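PDB 4WY5: esterase from Rhizomucor miehei, which probably hydrolyses carboxylic ester bonds as a carboxylesterase of the alpha/beta hydrolase fold. Local coordinates for residues L65-V70 against V113-D118; I69-G74 against L148-E153; K56-D61 against I138-E143; P49-E54 against P102-T107. All coordinates share one frame; numbering follows the deposited sequence.

Contact 1. Residues L65-V70 against V113-D118; sequences LKLTIV and VTVFVD
T68 and F116 face each other as a hydrogen-bonded antiparallel pair: F116 N donates to T68 O at 2.7 Å and T68 N to F116 O at 3.0 Å, both N-H...O angles above 160°. V70 and T114 repeat the pattern, T114 N meeting V70 O at 2.9 Å. In the non-hydrogen-bonded pair between them, I69 with V115, CA-H groups turn to carbonyls, as where I69 CA lies 3.5 Å from T114 O. Axes 4.7 Å apart at 156° confirm the antiparallel run. This is the step from strand 63-71 to 113-117 in the alpha/beta hydrolase sheet, beyond which the order continues into the parallel strands.

L67, I69, V113, V115 and V117 share one face; the L67 and V117 side chains lie side by side, CD2 of L67 4.1 Å from CG2 of V117, and I69 CG2 meets V113 CG1 at 3.9 Å. Helix 129-143 covers this face, with W140 on L67 and V141 on V115. On the other face the hydroxyls are taken by D55 (T68) and T107 (T114), while the F116 ring lies nearly parallel to that of H87. At the exposed end K66 bends at chi3 (-36°) to run beside D118, a long salt bridge of 3.7 Å from NZ to OD2.

Contact 2. Residues I69-G74 against L148-E153; sequences IVRPPG and LNINAE
I69 opens the contact with an apolar touch, its CG1 lying 4.2 Å from L148 CD2; the two side chains cross at about a right angle. Two residues on, R71 carries the polar part. Its chain starts extended and then bends at chi3 (-74°), which brings NH2 against the backbone of residues 148-149, just where helix 145-148 ends and N149 takes positive phi. NH2 donates to N149 O at 3.3 Å with a nearly straight N-H...O angle of 169°. The oxygen lies in the guanidinium plane, but the donor sits 58° out of the carbonyl plane, so the bond does not follow a lone pair.

L148 O also lies at the guanidinium edge, but its approach to R71 NH2, 2.5 Å at a poor angle, is doubtful. N149 CB comes within 3.3 Å of the same nitrogen. NH1 turns to Q78 O, while N149 ND2 binds E76 O. Strand 63-71 ends at R71, and here the arginine ties its end to the turn at N149 that leads into the short strand 150-151. V113 sets CG2 over one face of the guanidinium and also packs on I150.

With backbone carbonyls at both NH1 and NH2, the buried cation is met by peptide dipoles, which would probably offset part of the cost of burying its charge.

Contact 3. Residues K56-D61 against I138-E143; sequences KVVESD and ILWVRE
W140 sets its CG anti to the backbone N (chi1 -178°), sending the indole from the helix toward the edge strand, where V58, with CG1 anti to its carbonyl carbon, sends both methyls to meet it. This is a helix-on-sheet contact of the alpha/beta hydrolase fold: helix 129-143 crosses strand 52-60, the outermost strand of the sheet within this chain, at 99° and 8.6 Å between segment axes.

V58 CG2 sits over one face of the indole in a CH-pi contact, 4.0 Å from the centroid of the five-membered ring and 9° off its normal. CG1 of the same valine reaches across to the six-membered ring, 3.8 Å from W140 CZ2. L148, from the short helix 145-148, also packs on W140. Farther along, D61 CG lies 4.2 Å from L139 CD1, and K56 CE approaches the indole obliquely at CH2.

No hydrogen bond joins the two segments; the polar tie is just outside them, where S60 OG bonds to A136 O one turn earlier in the helix. That hydroxyl also lies 3.9 Å from W140 CB, and L139 CB is 4.1 Å from the same oxygen.

Contact 4. Residues P49-E54 against P102-T107; sequences PEVIEE and PVRDLT. With SO4 (sulfate ion), chain D.
Helix 100-110 lies against the entry to the edge strand of the alpha/beta hydrolase sheet, and R104 carries most of the contact. Its side chain is extended from CG to NE, carrying its aliphatic part obliquely across V51, whose CG2 is 3.9 Å from R104 CG, and the guanidinium on to E53. There NH2 makes a salt bridge of 2.8 Å to E53 OE2. The donor approaches nearly along the C-O axis, but the bond is bent at the hydrogen (N-H...O 135°) and OE2 is tilted 18° out of the guanidinium plane. The carboxylate and guanidinium planes are 72° apart, which precludes a coplanar paired bridge. The other carboxylate oxygen, OE1, is paired with K96, so two cations share the glutamate.

A sulfate, probably from the crystallisation liquor, lies at the guanidinium edge and accepts a weak bond from R104 NH2 to its O4, 3.4 Å long. A water links P49 O to R104 NH1, the arginine leg being weak. P49 also packs by its ring, CG lying 3.9 Å from R104 O and CD 3.9 Å from D105 OD1, while D105 OD2 bonds to Y304.

V51 and T107 both rest on V70 of strand 63-71, and deeper in, L106 packs on helix 302-319 and on F85 of strand 80-86.

Overall arrangement
All four contacts gather at one end of the mixed sheet (strand order 52-60, 63-71, 113-117). Contacts 1 and 2 share I69 and V70, their centres about 11 Å apart. From the centre of contact 1, that of contact 3 lies about 10 Å and that of contact 4 about 11 Å, while contacts 3 and 4 use successive parts of strand 52-60, centres about 21 Å apart. Along the chain contact 1 is nested within the loop closed by contact 3, and contact 4 crosses the others. Helix 129-143 packs on L67 and V115, and helix 100-110 on V51, V70 and F85, joining edge to parallel core, which carries the probable catalytic triad S161, D262 and H292.

Contact 1. Residues L65-V70 against V113-D118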
loop_
_atom_site.group_PDB
_atom_site.type_symbol
_atom_site.label_atom_id
_atom_site.label_comp_id
_atom_site.label_asym_id
_atom_site.label_seq_id
_atom_site.Cartn_x
_atom_site.Cartn_y
_atom_site.Cartn_z
ATOM N N LEU A 65 -35.342 -4.592 -0.270
ATOM C CA LEU A 65 -34.054 -4.106 0.201
ATOM C C LEU A 65 -34.171 -2.773 0.923
ATOM O O LEU A 65 -35.087 -1.984 0.656
ATOM C CB LEU A 65 -33.097 -3.940 -0.981
ATOM C CG LEU A 65 -32.916 -5.126 -1.927
ATOM C CD1 LEU A 65 -32.174 -4.666 -3.162
ATOM C CD2 LEU A 65 -32.135 -6.222 -1.230
ATOM N N LYS A 66 -33.230 -2.520 1.826
ATOM C CA LYS A 66 -33.062 -1.199 2.418
ATOM C C LYS A 66 -31.681 -0.657 2.059
ATOM O O LYS A 66 -30.671 -1.338 2.265
ATOM C CB LYS A 66 -33.251 -1.244 3.938
ATOM C CG LYS A 66 -33.449 0.140 4.580
ATOM C CD LYS A 66 -33.504 0.010 6.086
ATOM C CE LYS A 66 -34.229 -1.282 6.458
ATOM N NZ LYS A 66 -34.005 -1.695 7.877
ATOM N N LEU A 67 -31.643 0.567 1.531
ATOM C CA LEU A 67 -30.402 1.171 1.047
ATOM C C LEU A 67 -30.164 2.557 1.654
ATOM O O LEU A 67 -31.106 3.262 2.014
ATOM C CB LEU A 67 -30.416 1.296 -0.483
ATOM C CG LEU A 67 -30.721 0.064 -1.333
ATOM C CD1 LEU A 67 -30.708 0.414 -2.801
ATOM C CD2 LEU A 67 -29.756 -1.055 -1.042
ATOM N N THR A 68 -28.898 2.935 1.783
ATOM C CA THR A 68 -28.562 4.306 2.138
ATOM C C THR A 68 -27.685 4.870 1.026
ATOM O O THR A 68 -26.718 4.235 0.603
ATOM C CB THR A 68 -27.858 4.390 3.521
ATOM O OG1 THR A 68 -28.779 3.987 4.545
ATOM C CG2 THR A 68 -27.400 5.809 3.826
ATOM N N ILE A 69 -28.058 6.045 0.525
ATOM C CA ILE A 69 -27.365 6.666 -0.596
ATOM C C ILE A 69 -26.654 7.929 -0.125
ATOM O O ILE A 69 -27.276 8.838 0.404
ATOM C CB ILE A 69 -28.340 7.003 -1.748
ATOM C CG1 ILE A 69 -28.893 5.715 -2.371
ATOM C CG2 ILE A 69 -27.617 7.775 -2.844
ATOM C CD1 ILE A 69 -30.319 5.442 -2.051
ATOM N N VAL A 70 -25.348 7.993 -0.351
ATOM C CA VAL A 70 -24.509 9.024 0.252
ATOM C C VAL A 70 -23.752 9.739 -0.867
ATOM O O VAL A 70 -23.222 9.076 -1.758
ATOM C CB VAL A 70 -23.529 8.375 1.274
ATOM C CG1 VAL A 70 -22.856 9.393 2.109
ATOM C CG2 VAL A 70 -24.266 7.415 2.203
ATOM N N VAL A 113 -20.874 8.520 -5.578
ATOM C CA VAL A 113 -22.107 8.149 -4.895
ATOM C C VAL A 113 -21.949 6.761 -4.247
ATOM O O VAL A 113 -21.750 5.755 -4.945
ATOM C CB VAL A 113 -23.314 8.124 -5.869
ATOM C CG1 VAL A 113 -24.550 7.586 -5.174
ATOM C CG2 VAL A 113 -23.577 9.522 -6.437
ATOM N N THR A 114 -22.045 6.705 -2.920
ATOM C CA THR A 114 -21.898 5.446 -2.190
ATOM C C THR A 114 -23.266 4.867 -1.862
ATOM O O THR A 114 -24.087 5.525 -1.219
ATOM C CB THR A 114 -21.113 5.626 -0.857
ATOM O OG1 THR A 114 -19.787 6.095 -1.121
ATOM C CG2 THR A 114 -21.036 4.300 -0.080
ATOM N N VAL A 115 -23.505 3.632 -2.290
ATOM C CA VAL A 115 -24.733 2.924 -1.939
ATOM C C VAL A 115 -24.409 1.930 -0.830
ATOM O O VAL A 115 -23.701 0.948 -1.051
ATOM C CB VAL A 115 -25.355 2.176 -3.151
ATOM C CG1 VAL A 115 -26.647 1.452 -2.740
ATOM C CG2 VAL A 115 -25.599 3.136 -4.343
ATOM N N PHE A 116 -24.896 2.220 0.371
ATOM C CA PHE A 116 -24.682 1.367 1.528
ATOM C C PHE A 116 -25.811 0.334 1.620
ATOM O O PHE A 116 -26.973 0.697 1.828
ATOM C CB PHE A 116 -24.625 2.215 2.804
ATOM C CG PHE A 116 -24.195 1.453 4.036
ATOM C CD1 PHE A 116 -25.134 0.796 4.825
ATOM C CD2 PHE A 116 -22.856 1.425 4.430
ATOM C CE1 PHE A 116 -24.741 0.086 5.978
ATOM C CE2 PHE A 116 -22.451 0.719 5.582
ATOM C CZ PHE A 116 -23.397 0.053 6.354
ATOM N N VAL A 117 -25.468 -0.950 1.491
ATOM C CA VAL A 117 -26.475 -2.013 1.501
ATOM C C VAL A 117 -26.660 -2.612 2.890
ATOM O O VAL A 117 -25.774 -3.299 3.411
ATOM C CB VAL A 117 -26.117 -3.153 0.531
ATOM C CG1 VAL A 117 -27.198 -4.223 0.565
ATOM C CG2 VAL A 117 -25.954 -2.603 -0.883
ATOM N N ASP A 118 -27.823 -2.354 3.481
ATOM C CA ASP A 118 -28.146 -2.824 4.829
ATOM C C ASP A 118 -28.682 -4.264 4.749
ATOM O O ASP A 118 -29.895 -4.514 4.831
ATOM C CB ASP A 118 -29.154 -1.868 5.492
ATOM C CG ASP A 118 -29.383 -2.175 6.980
ATOM O OD1 ASP A 118 -28.624 -2.978 7.593
ATOM O OD2 ASP A 118 -30.333 -1.591 7.545
#

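Contact 2. Residues I69-G74 against L148-E153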
loop_
_atom_site.group_PDB
_atom_site.type_symbol
_atom_site.label_atom_id
_atom_site.label_comp_id
_atom_site.label_asym_id
_atom_site.label_seq_id
_atom_site.Cartn_x
_atom_site.Cartn_y
_atom_site.Cartn_z
ATOM N N ILE A 69 -28.058 6.045 0.525
ATOM C CA ILE A 69 -27.365 6.666 -0.596
ATOM C C ILE A 69 -26.654 7.929 -0.125
ATOM O O ILE A 69 -27.276 8.838 0.404
ATOM C CB ILE A 69 -28.340 7.003 -1.748
ATOM C CG1 ILE A 69 -28.893 5.715 -2.371
ATOM C CG2 ILE A 69 -27.617 7.775 -2.844
ATOM C CD1 ILE A 69 -30.319 5.442 -2.051
ATOM N N VAL A 70 -25.348 7.993 -0.351
ATOM C CA VAL A 70 -24.509 9.024 0.252
ATOM C C VAL A 70 -23.752 9.739 -0.867
ATOM O O VAL A 70 -23.222 9.076 -1.758
ATOM C CB VAL A 70 -23.529 8.375 1.274
ATOM C CG1 VAL A 70 -22.856 9.393 2.109
ATOM C CG2 VAL A 70 -24.266 7.415 2.203
ATOM N N ARG A 71 -23.702 11.075 -0.827
ATOM C CA ARG A 71 -23.176 11.891 -1.938
ATOM C C ARG A 71 -22.477 13.167 -1.408
ATOM O O ARG A 71 -22.845 13.672 -0.350
ATOM C CB ARG A 71 -24.332 12.255 -2.908
ATOM C CG ARG A 71 -23.919 13.098 -4.131
ATOM C CD ARG A 71 -25.064 13.666 -4.993
ATOM N NE ARG A 71 -25.694 12.631 -5.813
ATOM C CZ ARG A 71 -25.456 12.426 -7.110
ATOM N NH1 ARG A 71 -24.592 13.174 -7.778
ATOM N NH2 ARG A 71 -26.095 11.454 -7.743
ATOM N N PRO A 72 -21.466 13.696 -2.129
ATOM C CA PRO A 72 -20.865 14.928 -1.587
ATOM C C PRO A 72 -21.714 16.178 -1.884
ATOM O O PRO A 72 -22.488 16.168 -2.855
ATOM C CB PRO A 72 -19.503 15.011 -2.304
ATOM C CG PRO A 72 -19.339 13.689 -3.042
ATOM C CD PRO A 72 -20.719 13.195 -3.299
ATOM N N PRO A 73 -21.576 17.232 -1.054
ATOM C CA PRO A 73 -22.309 18.507 -1.230
ATOM C C PRO A 73 -21.930 19.246 -2.506
ATOM O O PRO A 73 -20.742 19.321 -2.841
ATOM C CB PRO A 73 -21.907 19.355 -0.005
ATOM C CG PRO A 73 -20.848 18.586 0.729
ATOM C CD PRO A 73 -20.758 17.190 0.174
ATOM N N GLY A 74 -22.933 19.776 -3.206
ATOM C CA GLY A 74 -22.704 20.547 -4.417
ATOM C C GLY A 74 -22.521 19.693 -5.667
ATOM O O GLY A 74 -22.069 20.197 -6.699
ATOM N N LEU A 148 -30.692 8.343 -9.985
ATOM C CA LEU A 148 -29.622 8.471 -8.988
ATOM C C LEU A 148 -28.504 9.413 -9.456
ATOM O O LEU A 148 -27.585 9.719 -8.693
ATOM C CB LEU A 148 -29.025 7.100 -8.654
ATOM C CG LEU A 148 -29.909 6.099 -7.896
ATOM C CD1 LEU A 148 -29.472 4.677 -8.196
ATOM C CD2 LEU A 148 -29.858 6.355 -6.387
ATOM N N ASN A 149 -28.564 9.822 -10.720
ATOM C CA ASN A 149 -27.539 10.674 -11.329
ATOM C C ASN A 149 -26.124 10.056 -11.245
ATOM O O ASN A 149 -25.172 10.713 -10.812
ATOM C CB ASN A 149 -27.556 12.066 -10.687
ATOM C CG ASN A 149 -28.016 13.149 -11.655
ATOM O OD1 ASN A 149 -28.343 12.862 -12.811
ATOM N ND2 ASN A 149 -28.052 14.402 -11.185
ATOM N N ILE A 150 -25.994 8.809 -11.694
ATOM C CA ILE A 150 -24.712 8.106 -11.712
ATOM C C ILE A 150 -24.420 7.472 -13.066
ATOM O O ILE A 150 -25.344 7.181 -13.837
ATOM C CB ILE A 150 -24.651 6.962 -10.667
ATOM C CG1 ILE A 150 -25.727 5.919 -10.957
ATOM C CG2 ILE A 150 -24.758 7.488 -9.239
ATOM C CD1 ILE A 150 -25.405 4.583 -10.359
ATOM N N ASN A 151 -23.132 7.260 -13.347
ATOM C CA ASN A 151 -22.713 6.448 -14.488
ATOM C C ASN A 151 -22.629 5.008 -14.025
ATOM O O ASN A 151 -21.624 4.608 -13.423
ATOM C CB ASN A 151 -21.363 6.921 -15.036
ATOM C CG ASN A 151 -20.916 6.148 -16.261
ATOM O OD1 ASN A 151 -21.621 5.258 -16.743
ATOM N ND2 ASN A 151 -19.740 6.488 -16.778
ATOM N N ALA A 152 -23.660 4.219 -14.321
ATOM C CA ALA A 152 -23.760 2.883 -13.742
ATOM C C ALA A 152 -22.682 1.939 -14.266
ATOM O O ALA A 152 -22.430 0.898 -13.660
ATOM C CB ALA A 152 -25.143 2.295 -13.990
ATOM N N GLU A 153 -22.043 2.284 -15.383
ATOM C CA GLU A 153 -20.955 1.440 -15.883
ATOM C C GLU A 153 -19.686 1.570 -15.004
ATOM O O GLU A 153 -18.915 0.615 -14.873
ATOM C CB GLU A 153 -20.631 1.757 -17.352
ATOM C CG GLU A 153 -21.782 1.469 -18.356
ATOM C CD GLU A 153 -22.358 0.038 -18.306
ATOM O OE1 GLU A 153 -21.593 -0.947 -18.125
ATOM O OE2 GLU A 153 -23.596 -0.095 -18.468
#

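Contact 3. Residues K56-D61 against I138-E143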
loop_
_atom_site.group_PDB
_atom_site.type_symbol
_atom_site.label_atom_id
_atom_site.label_comp_id
_atom_site.label_asym_id
_atom_site.label_seq_id
_atom_site.Cartn_x
_atom_site.Cartn_y
_atom_site.Cartn_z
ATOM N N LYS A 56 -33.744 4.718 1.350
ATOM C CA LYS A 56 -34.757 4.231 0.407
ATOM C C LYS A 56 -35.067 2.737 0.623
ATOM O O LYS A 56 -34.193 1.957 1.026
ATOM C CB LYS A 56 -34.297 4.462 -1.037
ATOM C CG LYS A 56 -34.183 5.928 -1.456
ATOM C CD LYS A 56 -33.837 6.076 -2.939
ATOM C CE LYS A 56 -35.019 5.769 -3.840
ATOM N NZ LYS A 56 -36.120 6.751 -3.646
ATOM N N VAL A 57 -36.314 2.353 0.348
ATOM C CA VAL A 57 -36.784 0.979 0.506
ATOM C C VAL A 57 -37.380 0.482 -0.810
ATOM O O VAL A 57 -38.343 1.061 -1.307
ATOM C CB VAL A 57 -37.844 0.886 1.627
ATOM C CG1 VAL A 57 -38.421 -0.532 1.741
ATOM C CG2 VAL A 57 -37.252 1.354 2.950
ATOM N N VAL A 58 -36.812 -0.578 -1.384
ATOM C CA VAL A 58 -37.124 -0.946 -2.773
ATOM C C VAL A 58 -37.282 -2.443 -3.014
ATOM O O VAL A 58 -36.989 -3.259 -2.141
ATOM C CB VAL A 58 -36.026 -0.448 -3.753
ATOM C CG1 VAL A 58 -35.891 1.063 -3.710
ATOM C CG2 VAL A 58 -34.695 -1.119 -3.439
ATOM N N GLU A 59 -37.738 -2.786 -4.217
ATOM C CA GLU A 59 -37.933 -4.174 -4.623
ATOM C C GLU A 59 -37.073 -4.491 -5.852
ATOM O O GLU A 59 -36.903 -3.646 -6.740
ATOM C CB GLU A 59 -39.415 -4.454 -4.894
ATOM C CG GLU A 59 -39.700 -5.892 -5.297
ATOM C CD GLU A 59 -41.175 -6.247 -5.212
ATOM O OE1 GLU A 59 -42.016 -5.321 -5.196
ATOM O OE2 GLU A 59 -41.488 -7.457 -5.183
ATOM N N SER A 60 -36.510 -5.698 -5.884
ATOM C CA SER A 60 -35.556 -6.080 -6.917
ATOM C C SER A 60 -35.274 -7.576 -6.912
ATOM O O SER A 60 -34.947 -8.141 -5.860
ATOM C CB SER A 60 -34.237 -5.314 -6.730
ATOM O OG SER A 60 -33.315 -5.596 -7.777
ATOM N N ASP A 61 -35.432 -8.217 -8.073
ATOM C CA ASP A 61 -35.047 -9.621 -8.257
ATOM C C ASP A 61 -35.718 -10.526 -7.241
ATOM O O ASP A 61 -35.152 -11.538 -6.822
ATOM C CB ASP A 61 -33.518 -9.772 -8.156
ATOM C CG ASP A 61 -33.007 -11.074 -8.760
ATOM O OD1 ASP A 61 -33.476 -11.448 -9.859
ATOM O OD2 ASP A 61 -32.126 -11.720 -8.141
ATOM N N ILE A 138 -27.337 -4.500 -6.722
ATOM C CA ILE A 138 -26.548 -4.108 -7.891
ATOM C C ILE A 138 -27.443 -3.981 -9.136
ATOM O O ILE A 138 -27.290 -3.041 -9.920
ATOM C CB ILE A 138 -25.400 -5.112 -8.165
ATOM C CG1 ILE A 138 -24.326 -4.995 -7.074
ATOM C CG2 ILE A 138 -24.783 -4.866 -9.534
ATOM C CD1 ILE A 138 -23.147 -5.989 -7.203
ATOM N N LEU A 139 -28.385 -4.914 -9.291
ATOM C CA LEU A 139 -29.329 -4.866 -10.406
ATOM C C LEU A 139 -30.198 -3.626 -10.349
ATOM O O LEU A 139 -30.523 -3.044 -11.377
ATOM C CB LEU A 139 -30.219 -6.114 -10.438
ATOM C CG LEU A 139 -29.515 -7.351 -11.017
ATOM C CD1 LEU A 139 -30.369 -8.618 -10.934
ATOM C CD2 LEU A 139 -29.056 -7.089 -12.456
ATOM N N TRP A 140 -30.556 -3.215 -9.141
ATOM C CA TRP A 140 -31.416 -2.061 -8.970
ATOM C C TRP A 140 -30.717 -0.755 -9.336
ATOM O O TRP A 140 -31.297 0.122 -9.985
ATOM C CB TRP A 140 -31.910 -2.001 -7.533
ATOM C CG TRP A 140 -32.837 -0.872 -7.303
ATOM C CD1 TRP A 140 -34.186 -0.877 -7.478
ATOM C CD2 TRP A 140 -32.487 0.456 -6.873
ATOM N NE1 TRP A 140 -34.702 0.362 -7.181
ATOM C CE2 TRP A 140 -33.681 1.199 -6.808
ATOM C CE3 TRP A 140 -31.287 1.079 -6.525
ATOM C CZ2 TRP A 140 -33.711 2.544 -6.407
ATOM C CZ3 TRP A 140 -31.317 2.421 -6.133
ATOM C CH2 TRP A 140 -32.521 3.134 -6.078
ATOM N N VAL A 141 -29.458 -0.638 -8.928
ATOM C CA VAL A 141 -28.655 0.535 -9.226
ATOM C C VAL A 141 -28.469 0.732 -10.727
ATOM O O VAL A 141 -28.497 1.858 -11.217
ATOM C CB VAL A 141 -27.271 0.433 -8.551
ATOM C CG1 VAL A 141 -26.277 1.363 -9.219
ATOM C CG2 VAL A 141 -27.390 0.737 -7.067
ATOM N N ARG A 142 -28.300 -0.367 -11.455
ATOM C CA ARG A 142 -28.201 -0.306 -12.916
ATOM C C ARG A 142 -29.512 0.132 -13.572
ATOM O O ARG A 142 -29.499 0.786 -14.610
ATOM C CB ARG A 142 -27.791 -1.672 -13.485
ATOM C CG ARG A 142 -26.326 -2.001 -13.331
ATOM C CD ARG A 142 -25.973 -3.388 -13.859
ATOM N NE ARG A 142 -24.755 -3.289 -14.656
ATOM C CZ ARG A 142 -24.678 -3.550 -15.955
ATOM N NH1 ARG A 142 -25.741 -3.994 -16.609
ATOM N NH2 ARG A 142 -23.520 -3.408 -16.586
ATOM N N GLU A 143 -30.636 -0.217 -12.949
ATOM C CA GLU A 143 -31.957 0.128 -13.476
ATOM C C GLU A 143 -32.355 1.581 -13.226
ATOM O O GLU A 143 -33.190 2.127 -13.942
ATOM C CB GLU A 143 -33.019 -0.785 -12.874
ATOM C CG GLU A 143 -33.307 -1.999 -13.724
ATOM C CD GLU A 143 -33.913 -1.642 -15.069
ATOM O OE1 GLU A 143 -34.917 -0.892 -15.097
ATOM O OE2 GLU A 143 -33.376 -2.118 -16.098
#

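Contact 4. Residues P49-E54 against P102-T107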
loop_
_atom_site.group_PDB
_atom_site.type_symbol
_atom_site.label_atom_id
_atom_site.label_comp_id
_atom_site.label_asym_id
_atom_site.label_seq_id
_atom_site.Cartn_x
_atom_site.Cartn_y
_atom_site.Cartn_z
ATOM N N PRO A 49 -16.820 14.800 7.632
ATOM C CA PRO A 49 -17.087 15.765 6.551
ATOM C C PRO A 49 -18.568 15.855 6.191
ATOM O O PRO A 49 -19.288 14.849 6.261
ATOM C CB PRO A 49 -16.269 15.209 5.377
ATOM C CG PRO A 49 -16.213 13.726 5.636
ATOM C CD PRO A 49 -16.176 13.570 7.142
ATOM N N GLU A 50 -19.019 17.037 5.780
ATOM C CA GLU A 50 -20.441 17.217 5.492
ATOM C C GLU A 50 -20.822 16.373 4.272
ATOM O O GLU A 50 -20.004 16.129 3.384
ATOM C CB GLU A 50 -20.807 18.707 5.303
ATOM C CG GLU A 50 -20.201 19.414 4.074
ATOM C CD GLU A 50 -20.938 20.724 3.652
ATOM O OE1 GLU A 50 -22.152 20.884 3.927
ATOM O OE2 GLU A 50 -20.295 21.593 3.018
ATOM N N VAL A 51 -22.054 15.879 4.266
ATOM C CA VAL A 51 -22.517 14.961 3.225
ATOM C C VAL A 51 -24.038 15.124 3.006
ATOM O O VAL A 51 -24.741 15.653 3.880
ATOM C CB VAL A 51 -22.215 13.465 3.606
ATOM C CG1 VAL A 51 -22.732 12.566 2.579
ATOM C CG2 VAL A 51 -20.715 13.174 3.762
ATOM N N ILE A 52 -24.540 14.688 1.846
ATOM C CA ILE A 52 -25.978 14.586 1.609
ATOM C C ILE A 52 -26.425 13.120 1.630
ATOM O O ILE A 52 -26.070 12.346 0.747
ATOM C CB ILE A 52 -26.384 15.218 0.262
ATOM C CG1 ILE A 52 -25.972 16.682 0.218
ATOM C CG2 ILE A 52 -27.892 15.121 0.058
ATOM C CD1 ILE A 52 -25.842 17.175 -1.161
ATOM N N GLU A 53 -27.212 12.753 2.639
ATOM C CA GLU A 53 -27.595 11.356 2.901
ATOM C C GLU A 53 -29.102 11.117 2.669
ATOM O O GLU A 53 -29.919 12.001 2.903
ATOM C CB GLU A 53 -27.206 10.973 4.345
ATOM C CG GLU A 53 -27.768 9.638 4.834
ATOM C CD GLU A 53 -27.353 9.285 6.264
ATOM O OE1 GLU A 53 -28.219 8.786 7.026
ATOM O OE2 GLU A 53 -26.170 9.496 6.628
ATOM N N GLU A 54 -29.463 9.930 2.185
ATOM C CA GLU A 54 -30.862 9.608 1.884
ATOM C C GLU A 54 -31.147 8.109 2.006
ATOM O O GLU A 54 -30.381 7.310 1.485
ATOM C CB GLU A 54 -31.202 10.099 0.474
ATOM C CG GLU A 54 -32.536 9.641 -0.057
ATOM C CD GLU A 54 -32.798 10.133 -1.468
ATOM O OE1 GLU A 54 -31.840 10.543 -2.168
ATOM O OE2 GLU A 54 -33.972 10.093 -1.885
ATOM N N PRO A 102 -15.350 5.638 7.840
ATOM C CA PRO A 102 -14.786 5.302 6.513
ATOM C C PRO A 102 -15.729 5.545 5.317
ATOM O O PRO A 102 -15.230 5.878 4.234
ATOM C CB PRO A 102 -14.465 3.807 6.621
ATOM C CG PRO A 102 -15.330 3.302 7.745
ATOM C CD PRO A 102 -15.433 4.459 8.716
ATOM N N VAL A 103 -17.043 5.413 5.500
ATOM C CA VAL A 103 -17.990 5.645 4.407
ATOM C C VAL A 103 -18.009 7.117 3.971
ATOM O O VAL A 103 -17.944 7.438 2.773
ATOM C CB VAL A 103 -19.420 5.221 4.800
ATOM C CG1 VAL A 103 -20.442 5.764 3.811
ATOM C CG2 VAL A 103 -19.509 3.713 4.895
ATOM N N ARG A 104 -18.081 8.013 4.943
ATOM C CA ARG A 104 -18.111 9.432 4.633
ATOM C C ARG A 104 -16.766 9.938 4.085
ATOM O O ARG A 104 -16.753 10.771 3.173
ATOM C CB ARG A 104 -18.565 10.227 5.870
ATOM C CG ARG A 104 -20.087 10.094 6.076
ATOM C CD ARG A 104 -20.717 11.018 7.129
ATOM N NE ARG A 104 -22.133 10.671 7.295
ATOM C CZ ARG A 104 -23.021 11.360 8.006
ATOM N NH1 ARG A 104 -22.666 12.470 8.636
ATOM N NH2 ARG A 104 -24.275 10.931 8.085
ATOM N N ASP A 105 -15.656 9.387 4.585
ATOM C CA ASP A 105 -14.308 9.688 4.049
ATOM C C ASP A 105 -14.118 9.268 2.567
ATOM O O ASP A 105 -13.654 10.051 1.738
ATOM C CB ASP A 105 -13.208 9.017 4.909
ATOM C CG ASP A 105 -12.937 9.769 6.214
ATOM O OD1 ASP A 105 -13.502 10.876 6.400
ATOM O OD2 ASP A 105 -12.134 9.284 7.041
ATOM N N LEU A 106 -14.426 8.016 2.254
ATOM C CA LEU A 106 -14.327 7.527 0.872
ATOM C C LEU A 106 -15.207 8.330 -0.097
ATOM O O LEU A 106 -14.796 8.636 -1.222
ATOM C CB LEU A 106 -14.711 6.045 0.813
ATOM C CG LEU A 106 -13.744 5.115 1.568
ATOM C CD1 LEU A 106 -14.276 3.691 1.670
ATOM C CD2 LEU A 106 -12.360 5.134 0.914
ATOM N N THR A 107 -16.418 8.662 0.345
ATOM C CA THR A 107 -17.388 9.355 -0.501
ATOM C C THR A 107 -16.888 10.737 -0.950
ATOM O O THR A 107 -16.863 11.014 -2.148
ATOM C CB THR A 107 -18.757 9.492 0.220
ATOM O OG1 THR A 107 -19.324 8.188 0.418
ATOM C CG2 THR A 107 -19.731 10.356 -0.595
HETATM S S SO4 D . -26.586 13.057 10.526
HETATM O O1 SO4 D . -27.761 13.442 11.315
HETATM O O2 SO4 D . -26.862 13.233 9.101
HETATM O O3 SO4 D . -25.438 13.894 10.894
HETATM O O4 SO4 D . -26.287 11.645 10.777
HETATM O O HOH W 1 -21.294 14.615 8.729
#